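Local structure of nucleotide-binding protein, universal stress protein UspA family (Lactobacillus plantarum, 3S3T) at residues A[7-12]-A[37-42]; A[112-117]-A[140-145]. The protein binds ATP and belongs to the universal stress protein family, although its precise cellular role has not been established. All blocks are in the same frame, centred on the assembly; numbering follows the deposited sequence.

Contact 1. Residues A[7-12]-A[37-42]; sequences NILVPV and TALYVV. With ATP (adenosine-5'-triphosphate), chain I.
Val10 and Leu39 sit at the middle of a parallel ladder between strands 7-11 and 35-43, which with helix 16-32 form the first beta-alpha-beta unit of this Rossmann-like universal stress protein fold. Val10 N donates to Thr37 O (2.8 Å) and Val10 O accepts from Leu39 N. Farther on, Val12 N reaches Leu39 O. At the start of the ladder Ile8 O takes two donors, Thr37 N and a water that also hydrogen-bonds Thr37 OG1 at 2.7 Å. Leu9 CD1 lies 3.9 Å from Leu39 CB, on the sheet face covered by helix 95-105.

Tyr40 CG is anti to the backbone N (chi1 -174°), which places the ring beside Val12, with CD2 3.2 Å from Val12 O; its hydroxyl is hydrogen-bonded to Glu63. A leucine here would probably leave Glu63 without that partner and the carbonyl of Val12 less covered.

At the C-terminal end of the pairing, backbone polar groups turn to ATP. Pro11 O accepts from the ribose O2', while Pro11 CB lies 3.3 Å from N3 of the adenine. Both hydrogen bonds of Val41 to the base come from its main chain: Val41 N donates to ATP N1 at 3.0 Å, and ATP N6 donates to Val41 O at 2.8 Å.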
# COMPACT_ATOMS: atom_id res chain seq x y z
N ASN A 7 -9.14 4.59 -26.03
CA ASN A 7 -9.86 5.53 -25.17
C ASN A 7 -9.10 5.74 -23.87
O ASN A 7 -9.20 4.91 -22.97
CB ASN A 7 -11.26 4.95 -24.84
CG ASN A 7 -12.16 4.91 -26.04
OD1 ASN A 7 -12.77 5.92 -26.38
ND2 ASN A 7 -12.27 3.75 -26.68
N ILE A 8 -8.36 6.84 -23.78
CA ILE A 8 -7.46 7.12 -22.66
C ILE A 8 -8.08 8.13 -21.69
O ILE A 8 -8.73 9.08 -22.12
CB ILE A 8 -6.11 7.71 -23.19
CG1 ILE A 8 -5.46 6.73 -24.20
CG2 ILE A 8 -5.09 8.03 -22.04
CD1 ILE A 8 -4.24 7.30 -24.95
N LEU A 9 -7.85 7.92 -20.39
CA LEU A 9 -8.32 8.79 -19.34
C LEU A 9 -7.09 9.34 -18.64
O LEU A 9 -6.16 8.59 -18.30
CB LEU A 9 -9.18 8.02 -18.33
CG LEU A 9 -9.78 8.87 -17.19
CD1 LEU A 9 -10.75 9.95 -17.66
CD2 LEU A 9 -10.50 7.94 -16.24
N VAL A 10 -7.06 10.65 -18.48
CA VAL A 10 -6.02 11.30 -17.71
C VAL A 10 -6.67 12.15 -16.60
O VAL A 10 -7.09 13.26 -16.82
CB VAL A 10 -5.00 12.08 -18.56
CG1 VAL A 10 -5.64 13.16 -19.45
CG2 VAL A 10 -3.93 12.66 -17.62
N PRO A 11 -6.78 11.57 -15.38
CA PRO A 11 -7.27 12.37 -14.28
C PRO A 11 -6.21 13.41 -13.90
O PRO A 11 -5.04 13.06 -13.73
CB PRO A 11 -7.53 11.32 -13.17
CG PRO A 11 -7.59 10.02 -13.87
CD PRO A 11 -6.60 10.17 -15.00
N VAL A 12 -6.62 14.67 -13.78
CA VAL A 12 -5.71 15.69 -13.29
C VAL A 12 -6.24 16.43 -12.05
O VAL A 12 -7.43 16.72 -11.95
CB VAL A 12 -5.46 16.76 -14.38
CG1 VAL A 12 -4.64 16.19 -15.52
CG2 VAL A 12 -6.79 17.30 -14.89
N THR A 37 -9.64 11.75 -22.72
CA THR A 37 -10.49 12.49 -21.79
C THR A 37 -9.64 12.95 -20.59
O THR A 37 -8.98 12.12 -19.97
CB THR A 37 -11.61 11.59 -21.25
OG1 THR A 37 -12.46 11.23 -22.34
CG2 THR A 37 -12.45 12.33 -20.15
N ALA A 38 -9.63 14.26 -20.31
CA ALA A 38 -9.07 14.82 -19.04
C ALA A 38 -10.19 15.01 -18.03
O ALA A 38 -11.27 15.55 -18.35
CB ALA A 38 -8.33 16.10 -19.28
N LEU A 39 -9.95 14.51 -16.81
CA LEU A 39 -10.97 14.52 -15.76
C LEU A 39 -10.41 15.20 -14.51
O LEU A 39 -9.43 14.72 -13.96
CB LEU A 39 -11.39 13.10 -15.40
CG LEU A 39 -12.24 12.87 -14.13
CD1 LEU A 39 -13.67 13.58 -14.20
CD2 LEU A 39 -12.38 11.41 -13.91
N TYR A 40 -11.00 16.31 -14.09
CA TYR A 40 -10.70 16.90 -12.77
C TYR A 40 -11.82 16.61 -11.80
O TYR A 40 -12.99 16.93 -12.07
CB TYR A 40 -10.54 18.42 -12.92
CG TYR A 40 -10.07 19.15 -11.67
CD1 TYR A 40 -10.93 19.38 -10.59
CD2 TYR A 40 -8.76 19.64 -11.57
CE1 TYR A 40 -10.48 20.02 -9.44
CE2 TYR A 40 -8.32 20.34 -10.43
CZ TYR A 40 -9.15 20.51 -9.39
OH TYR A 40 -8.67 21.18 -8.31
N VAL A 41 -11.50 16.03 -10.65
CA VAL A 41 -12.50 15.80 -9.63
C VAL A 41 -12.44 16.82 -8.50
O VAL A 41 -11.42 16.93 -7.81
CB VAL A 41 -12.44 14.37 -9.05
CG1 VAL A 41 -13.70 14.11 -8.15
CG2 VAL A 41 -12.39 13.34 -10.17
N VAL A 42 -13.54 17.55 -8.31
CA VAL A 42 -13.68 18.49 -7.20
C VAL A 42 -14.06 17.70 -5.94
O VAL A 42 -15.17 17.14 -5.83
CB VAL A 42 -14.77 19.55 -7.48
CG1 VAL A 42 -14.90 20.50 -6.32
CG2 VAL A 42 -14.53 20.31 -8.77
PG ATP I . -2.04 12.29 -1.22
O1G ATP I . -3.36 12.83 -1.72
O2G ATP I . -1.57 12.99 0.01
O3G ATP I . -1.97 10.78 -1.02
PB ATP I . -0.80 13.69 -3.49
O1B ATP I . 0.61 14.20 -3.56
O2B ATP I . -1.91 14.68 -3.44
O3B ATP I . -0.86 12.66 -2.26
PA ATP I . -2.27 12.08 -5.41
O1A ATP I . -3.53 12.69 -4.89
O2A ATP I . -2.21 10.61 -5.36
O3A ATP I . -0.96 12.67 -4.74
O5' ATP I . -2.16 12.59 -6.97
C5' ATP I . -1.50 11.76 -7.92
C4' ATP I . -2.17 11.91 -9.30
O4' ATP I . -3.53 11.55 -9.09
C3' ATP I . -2.21 13.34 -9.82
O3' ATP I . -1.02 13.71 -10.49
C2' ATP I . -3.44 13.25 -10.68
O2' ATP I . -3.06 12.62 -11.89
C1' ATP I . -4.38 12.34 -9.89
N9 ATP I . -5.32 13.11 -9.07
C8 ATP I . -5.17 13.48 -7.77
N7 ATP I . -6.23 14.21 -7.34
C5 ATP I . -7.06 14.28 -8.39
C6 ATP I . -8.35 14.92 -8.63
N6 ATP I . -8.93 15.60 -7.62
N1 ATP I . -8.92 14.79 -9.88
C2 ATP I . -8.29 14.10 -10.84
N3 ATP I . -7.09 13.52 -10.72
C4 ATP I . -6.46 13.58 -9.52
O HOH W 1 -11.29 9.26 -23.76

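Contact 2. Residues A[112-117]-A[140-145]. With ATP (adenosine-5'-triphosphate), chain I.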
# COMPACT_ATOMS: atom_id res chain seq x y z
N ILE A 112 -5.44 4.48 -18.12
CA ILE A 112 -5.52 5.66 -17.26
C ILE A 112 -4.10 6.16 -17.07
O ILE A 112 -3.18 5.35 -16.79
CB ILE A 112 -6.15 5.32 -15.90
CG1 ILE A 112 -7.56 4.71 -16.04
CG2 ILE A 112 -6.20 6.61 -15.02
CD1 ILE A 112 -8.23 4.31 -14.66
N VAL A 113 -3.89 7.47 -17.28
CA VAL A 113 -2.60 8.10 -17.13
C VAL A 113 -2.63 8.98 -15.87
O VAL A 113 -3.51 9.79 -15.71
CB VAL A 113 -2.23 8.94 -18.40
CG1 VAL A 113 -0.90 9.63 -18.22
CG2 VAL A 113 -2.24 8.04 -19.69
N LEU A 114 -1.68 8.80 -14.98
CA LEU A 114 -1.66 9.51 -13.67
C LEU A 114 -0.30 10.09 -13.38
O LEU A 114 0.73 9.49 -13.71
CB LEU A 114 -1.99 8.52 -12.51
CG LEU A 114 -3.41 7.95 -12.46
CD1 LEU A 114 -3.45 6.67 -11.62
CD2 LEU A 114 -4.47 8.98 -11.95
N GLY A 115 -0.27 11.22 -12.69
CA GLY A 115 0.98 11.68 -12.11
C GLY A 115 1.31 10.80 -10.92
O GLY A 115 0.43 10.30 -10.23
N ALA A 116 2.58 10.63 -10.63
CA ALA A 116 2.94 9.87 -9.43
C ALA A 116 2.43 10.55 -8.12
O ALA A 116 1.94 9.86 -7.22
CB ALA A 116 4.43 9.69 -9.37
N THR A 117 2.58 11.87 -8.04
CA THR A 117 2.20 12.64 -6.86
C THR A 117 1.29 13.76 -7.35
O THR A 117 1.05 13.88 -8.57
CB THR A 117 3.41 13.20 -6.12
OG1 THR A 117 4.17 14.00 -7.02
CG2 THR A 117 4.30 12.07 -5.61
N CYS A 140 -8.26 -1.50 -16.15
CA CYS A 140 -7.46 -1.45 -17.35
C CYS A 140 -6.04 -1.12 -16.97
O CYS A 140 -5.71 -0.91 -15.78
CB CYS A 140 -7.98 -0.35 -18.27
SG CYS A 140 -8.07 1.30 -17.49
N ASN A 141 -5.21 -1.00 -17.99
CA ASN A 141 -3.80 -0.63 -17.79
C ASN A 141 -3.72 0.78 -17.15
O ASN A 141 -4.58 1.64 -17.41
CB ASN A 141 -3.08 -0.56 -19.14
CG ASN A 141 -2.86 -1.92 -19.79
OD1 ASN A 141 -3.15 -2.97 -19.22
ND2 ASN A 141 -2.30 -1.88 -21.00
N VAL A 142 -2.72 0.99 -16.31
CA VAL A 142 -2.48 2.26 -15.66
C VAL A 142 -0.97 2.61 -15.73
O VAL A 142 -0.14 1.78 -15.41
CB VAL A 142 -2.93 2.26 -14.22
CG1 VAL A 142 -2.61 3.63 -13.58
CG2 VAL A 142 -4.49 1.83 -14.07
N ILE A 143 -0.67 3.79 -16.23
CA ILE A 143 0.71 4.26 -16.29
C ILE A 143 0.83 5.44 -15.34
O ILE A 143 -0.00 6.36 -15.28
CB ILE A 143 1.19 4.63 -17.72
CG1 ILE A 143 2.63 5.12 -17.74
CG2 ILE A 143 0.33 5.73 -18.37
CD1 ILE A 143 3.18 5.28 -19.15
N VAL A 144 1.94 5.43 -14.65
CA VAL A 144 2.29 6.45 -13.67
C VAL A 144 3.45 7.27 -14.22
O VAL A 144 4.55 6.72 -14.55
CB VAL A 144 2.68 5.80 -12.35
CG1 VAL A 144 3.21 6.85 -11.33
CG2 VAL A 144 1.50 4.98 -11.73
N ILE A 145 3.22 8.58 -14.28
CA ILE A 145 4.17 9.51 -14.88
C ILE A 145 4.95 10.30 -13.80
O ILE A 145 4.35 10.95 -12.93
CB ILE A 145 3.46 10.54 -15.76
CG1 ILE A 145 2.52 9.83 -16.78
CG2 ILE A 145 4.50 11.44 -16.48
CD1 ILE A 145 3.26 8.87 -17.71
PG ATP I . -2.04 12.29 -1.22
O1G ATP I . -3.36 12.83 -1.72
O2G ATP I . -1.57 12.99 0.01
O3G ATP I . -1.97 10.78 -1.02
PB ATP I . -0.80 13.69 -3.49
O1B ATP I . 0.61 14.20 -3.56
O2B ATP I . -1.91 14.68 -3.44
O3B ATP I . -0.86 12.66 -2.26
PA ATP I . -2.27 12.08 -5.41
O1A ATP I . -3.53 12.69 -4.89
O2A ATP I . -2.21 10.61 -5.36
O3A ATP I . -0.96 12.67 -4.74
O5' ATP I . -2.16 12.59 -6.97
C5' ATP I . -1.50 11.76 -7.92
C4' ATP I . -2.17 11.91 -9.30
O4' ATP I . -3.53 11.55 -9.09
C3' ATP I . -2.21 13.34 -9.82
O3' ATP I . -1.02 13.71 -10.49
C2' ATP I . -3.44 13.25 -10.68
O2' ATP I . -3.06 12.62 -11.89
C1' ATP I . -4.38 12.34 -9.89
N9 ATP I . -5.32 13.11 -9.07
C8 ATP I . -5.17 13.48 -7.77
N7 ATP I . -6.23 14.21 -7.34
C5 ATP I . -7.06 14.28 -8.39
C6 ATP I . -8.35 14.92 -8.63
N6 ATP I . -8.93 15.60 -7.62
N1 ATP I . -8.92 14.79 -9.88
C2 ATP I . -8.29 14.10 -10.84
N3 ATP I . -7.09 13.52 -10.72
C4 ATP I . -6.46 13.58 -9.52
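A buried parallel strand pairing joins Ile112-Gly115 to Asn141-Ile145 at one margin of the subunit's central sheet, where the last strand meets its inner neighbour. Five backbone bonds run through it. Ile112 N donates to Asn141 O, Ile143 N to Ile112 O and Leu114 N to Ile143 O; the shortest is Ile145 N to Leu114 O at 2.7 Å. Ala116 N then extends the pairing past the strand end by donating to Ile145 O.

On the face turned to helix 16-32, Val113 and Ile143 lie side by side, their CG2 methyls 3.7 Å apart, while Val113 CG1 meets Ile145 CG1 obliquely. Val113 CG1 is anti to the backbone N (chi1 178°), which carries it forward along the strand to Ile145. The other face packs against helix 129-137, the crossover helix of this beta-alpha-beta unit. There the side chains of Leu114 and Val142 pass at a slant, CD1 of the leucine 3.7 Å from CG1 of the valine, Ile112 CG1 rests on Cys140 SG, and Ala116 CB touches Val144 CG1. Leu114 divides its branches: CD2 turns to the ribose, 3.9 Å from ATP C1'.

Strand 141-145 is an edge only within its own chain. Val142, Ile143 and Val144 pair antiparallel with a strand of the third subunit, and Asn141 OD1 accepts from Arg146 N of that subunit, so the sheet continues across the interface.

At the C-terminal end of strand 112-115 the main chain holds the ATP sugar. Gly115 N donates to O2', and the ribose O3' donates to Thr117 O at 2.8 Å. A beta carbon on Gly115 would fall 2.3 Å from ATP O3', too close for the ribose in its observed place.

Overall arrangement
Contacts 1 and 2 belong to one parallel sheet, in which strands 7-11 and 111-115 are neighbours; Leu9 O and Val113 N, 2.7 Å apart, are probably hydrogen-bonded between them. Both are buried, but contact 1 lies near the centre of the chain, about 11 Å from the centre of contact 2, which borders the interface with the third subunit. Each joins the two strands of a beta-alpha-beta unit. Contact 2 is almost wholly aliphatic across its pairing, whereas contact 1 adds a water, a threonine hydroxyl and a tyrosine. Together they hold the base and sugar: 37-42 hydrogen-bonds the adenine, 112-117 the ribose, and 7-12 touches both, sharing O2' with Gly115.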